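Local coordinates for periplasmic oligopeptide-binding protein (Burkholderia pseudomallei, PDB 3ZS6), which probably binds oligopeptides in the periplasm as the substrate-capturing component of an ABC peptide-uptake system, at residues A[99-107]-A[418-426]. Residues are numbered along the deposited sequence; the frame is centred on the assembly and turned at random.
Sequences SKYTILVEF and DLIRCGSSQ
Polar bonds and a salt bridge, with one isoleucine between them, join loop 99-107 to loop 418-426 in this two-lobed periplasmic binding protein. The join is largely buried and lies beside the bound peptide: Tyr101 OH bonds to Asp409 and weakly to the peptide backbone, and Gln426 packs on an apolar peptide side chain. At the Lys100 end, the carbonyl is gripped from opposite faces of its plane: Ser425 OG donates to Lys100 O at 2.7 Å, and Gln426 NE2, which also bonds to Glu24, reaches Lys100 O at 2.9 Å in a fairly straight bond. Ile103 fills the middle. With CG1 between the backbone N and the carbonyl carbon (chi1 56°), its CD1 meets Asp418 OD2 at 3.3 Å and lies over one face of the Tyr101 ring, toward its rim, while CG2 rests on the hydroxyls of Ser424 and Ser425. Farther along, Arg421 NH1 (2.9 Å) and NH2 both reach Glu106 OE2 through bent, weak hydrogen bonds, carboxylate and guanidinium planes 79° apart. Arg421 NH2 also meets Asp418 OD1 at 2.9 Å, edge-on and nearly straight. A water bridges Thr102 OG1 and Ser425 N. Arg421's charge probably offsets both carboxylates, consistent with lobes closing over the peptide.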
loop_
_atom_site.group_PDB
_atom_site.type_symbol
_atom_site.label_atom_id
_atom_site.label_comp_id
_atom_site.label_asym_id
_atom_site.label_seq_id
_atom_site.Cartn_x
_atom_site.Cartn_y
_atom_site.Cartn_z
ATOM N N SER A 99 -13.601 9.164 2.634
ATOM C CA SER A 99 -12.555 8.157 2.404
ATOM C C SER A 99 -11.297 8.776 1.799
ATOM O O SER A 99 -11.377 9.602 0.890
ATOM C CB SER A 99 -13.035 7.052 1.470
ATOM O OG SER A 99 -11.999 6.089 1.258
ATOM N N LYS A 100 -10.139 8.353 2.292
ATOM C CA LYS A 100 -8.869 8.719 1.673
ATOM C C LYS A 100 -8.454 7.713 0.601
ATOM O O LYS A 100 -7.371 7.825 0.025
ATOM C CB LYS A 100 -7.763 8.847 2.729
ATOM C CG LYS A 100 -7.904 10.069 3.629
ATOM C CD LYS A 100 -7.861 11.341 2.798
ATOM C CE LYS A 100 -7.653 12.583 3.666
ATOM N NZ LYS A 100 -7.536 13.821 2.828
ATOM N N TYR A 101 -9.304 6.724 0.334
ATOM C CA TYR A 101 -8.947 5.689 -0.634
ATOM C C TYR A 101 -9.947 5.534 -1.764
ATOM O O TYR A 101 -10.275 4.419 -2.157
ATOM C CB TYR A 101 -8.723 4.334 0.052
ATOM C CG TYR A 101 -7.476 3.614 -0.436
ATOM C CD1 TYR A 101 -6.232 3.900 0.116
ATOM C CD2 TYR A 101 -7.539 2.667 -1.452
ATOM C CE1 TYR A 101 -5.091 3.260 -0.315
ATOM C CE2 TYR A 101 -6.389 2.006 -1.896
ATOM C CZ TYR A 101 -5.168 2.313 -1.313
ATOM O OH TYR A 101 -4.010 1.693 -1.723
ATOM N N THR A 102 -10.414 6.653 -2.307
ATOM C CA THR A 102 -11.343 6.605 -3.435
ATOM C C THR A 102 -10.683 6.106 -4.727
ATOM O O THR A 102 -11.364 5.814 -5.707
ATOM C CB THR A 102 -11.993 7.982 -3.688
ATOM O OG1 THR A 102 -10.969 8.967 -3.852
ATOM C CG2 THR A 102 -12.894 8.382 -2.514
ATOM N N ILE A 103 -9.356 6.005 -4.730
ATOM C CA ILE A 103 -8.634 5.620 -5.943
ATOM C C ILE A 103 -9.101 4.281 -6.528
ATOM O O ILE A 103 -9.172 4.129 -7.747
ATOM C CB ILE A 103 -7.102 5.588 -5.728
ATOM C CG1 ILE A 103 -6.743 4.657 -4.563
ATOM C CG2 ILE A 103 -6.563 7.012 -5.487
ATOM C CD1 ILE A 103 -5.249 4.446 -4.367
ATOM N N LEU A 104 -9.423 3.316 -5.669
ATOM C CA LEU A 104 -9.818 1.992 -6.155
ATOM C C LEU A 104 -11.174 1.974 -6.860
ATOM O O LEU A 104 -11.374 1.211 -7.803
ATOM C CB LEU A 104 -9.804 0.948 -5.023
ATOM C CG LEU A 104 -8.415 0.470 -4.601
ATOM C CD1 LEU A 104 -8.511 -0.657 -3.572
ATOM C CD2 LEU A 104 -7.615 0.030 -5.809
ATOM N N VAL A 105 -12.100 2.814 -6.411
ATOM C CA VAL A 105 -13.420 2.852 -7.028
ATOM C C VAL A 105 -13.419 3.812 -8.217
ATOM O O VAL A 105 -14.373 3.882 -8.988
ATOM C CB VAL A 105 -14.507 3.248 -6.009
ATOM C CG1 VAL A 105 -14.479 4.755 -5.761
ATOM C CG2 VAL A 105 -15.881 2.794 -6.493
ATOM N N GLU A 106 -12.316 4.527 -8.382
ATOM C CA GLU A 106 -12.222 5.551 -9.415
ATOM C C GLU A 106 -12.359 4.986 -10.831
ATOM O O GLU A 106 -12.761 5.705 -11.748
ATOM C CB GLU A 106 -10.909 6.325 -9.271
ATOM C CG GLU A 106 -11.020 7.813 -9.528
ATOM C CD GLU A 106 -9.733 8.548 -9.187
ATOM O OE1 GLU A 106 -9.408 8.652 -7.986
ATOM O OE2 GLU A 106 -9.044 9.014 -10.119
ATOM N N PHE A 107 -12.034 3.707 -11.014
ATOM C CA PHE A 107 -12.147 3.092 -12.340
ATOM C C PHE A 107 -13.610 2.851 -12.711
ATOM O O PHE A 107 -13.943 2.678 -13.886
ATOM C CB PHE A 107 -11.383 1.763 -12.415
ATOM C CG PHE A 107 -9.893 1.896 -12.275
ATOM C CD1 PHE A 107 -9.313 3.102 -11.920
ATOM C CD2 PHE A 107 -9.070 0.804 -12.505
ATOM C CE1 PHE A 107 -7.936 3.215 -11.790
ATOM C CE2 PHE A 107 -7.695 0.910 -12.381
ATOM C CZ PHE A 107 -7.127 2.118 -12.022
ATOM N N ASP A 418 -1.328 6.319 -9.032
ATOM C CA ASP A 418 -2.194 6.871 -7.984
ATOM C C ASP A 418 -1.448 7.858 -7.083
ATOM O O ASP A 418 -2.067 8.640 -6.359
ATOM C CB ASP A 418 -2.818 5.760 -7.128
ATOM C CG ASP A 418 -4.002 5.086 -7.807
ATOM O OD1 ASP A 418 -4.646 5.734 -8.660
ATOM O OD2 ASP A 418 -4.298 3.916 -7.481
ATOM N N LEU A 419 -0.121 7.823 -7.121
ATOM C CA LEU A 419 0.690 8.732 -6.299
ATOM C C LEU A 419 0.918 10.103 -6.929
ATOM O O LEU A 419 1.295 11.053 -6.237
ATOM C CB LEU A 419 2.059 8.116 -6.016
ATOM C CG LEU A 419 2.067 6.785 -5.274
ATOM C CD1 LEU A 419 3.496 6.258 -5.164
ATOM C CD2 LEU A 419 1.410 6.935 -3.894
ATOM N N ILE A 420 0.704 10.212 -8.238
ATOM C CA ILE A 420 1.092 11.423 -8.953
ATOM C C ILE A 420 0.024 12.011 -9.881
ATOM O O ILE A 420 0.211 13.106 -10.408
ATOM C CB ILE A 420 2.386 11.201 -9.767
ATOM C CG1 ILE A 420 2.281 9.915 -10.594
ATOM C CG2 ILE A 420 3.600 11.138 -8.839
ATOM C CD1 ILE A 420 3.366 9.778 -11.661
ATOM N N ARG A 421 -1.082 11.294 -10.080
ATOM C CA ARG A 421 -2.197 11.812 -10.889
ATOM C C ARG A 421 -2.846 13.010 -10.207
ATOM O O ARG A 421 -3.081 12.981 -9.000
ATOM C CB ARG A 421 -3.275 10.733 -11.113
ATOM C CG ARG A 421 -2.942 9.706 -12.175
ATOM C CD ARG A 421 -4.149 8.813 -12.488
ATOM N NE ARG A 421 -4.698 8.185 -11.286
ATOM C CZ ARG A 421 -5.737 8.657 -10.601
ATOM N NH1 ARG A 421 -6.356 9.768 -10.996
ATOM N NH2 ARG A 421 -6.163 8.017 -9.523
ATOM N N CYS A 422 -3.142 14.054 -10.983
ATOM C CA CYS A 422 -3.812 15.244 -10.462
ATOM C C CYS A 422 -5.058 14.854 -9.687
ATOM O O CYS A 422 -5.915 14.136 -10.199
ATOM C CB CYS A 422 -4.239 16.171 -11.605
ATOM S SG CYS A 422 -2.910 16.894 -12.586
ATOM N N GLY A 423 -5.175 15.334 -8.456
ATOM C CA GLY A 423 -6.402 15.126 -7.706
ATOM C C GLY A 423 -6.625 13.750 -7.091
ATOM O O GLY A 423 -7.634 13.539 -6.416
ATOM N N SER A 424 -5.706 12.812 -7.304
ATOM C CA SER A 424 -5.842 11.489 -6.689
ATOM C C SER A 424 -5.863 11.590 -5.164
ATOM O O SER A 424 -5.136 12.398 -4.582
ATOM C CB SER A 424 -4.697 10.573 -7.114
ATOM O OG SER A 424 -4.571 9.495 -6.214
ATOM N N SER A 425 -6.680 10.762 -4.517
ATOM C CA SER A 425 -6.791 10.788 -3.062
ATOM C C SER A 425 -5.492 10.359 -2.369
ATOM O O SER A 425 -5.296 10.627 -1.191
ATOM C CB SER A 425 -7.970 9.921 -2.583
ATOM O OG SER A 425 -7.651 8.531 -2.591
ATOM N N GLN A 426 -4.612 9.677 -3.091
ATOM C CA GLN A 426 -3.346 9.247 -2.499
ATOM C C GLN A 426 -2.142 9.995 -3.099
ATOM O O GLN A 426 -0.985 9.622 -2.880
ATOM C CB GLN A 426 -3.180 7.723 -2.604
ATOM C CG GLN A 426 -4.070 6.932 -1.637
ATOM C CD GLN A 426 -3.634 7.089 -0.188
ATOM O OE1 GLN A 426 -2.441 7.074 0.119
ATOM N NE2 GLN A 426 -4.602 7.240 0.710
HETATM O O HOH W 1 -9.065 9.518 -5.746
#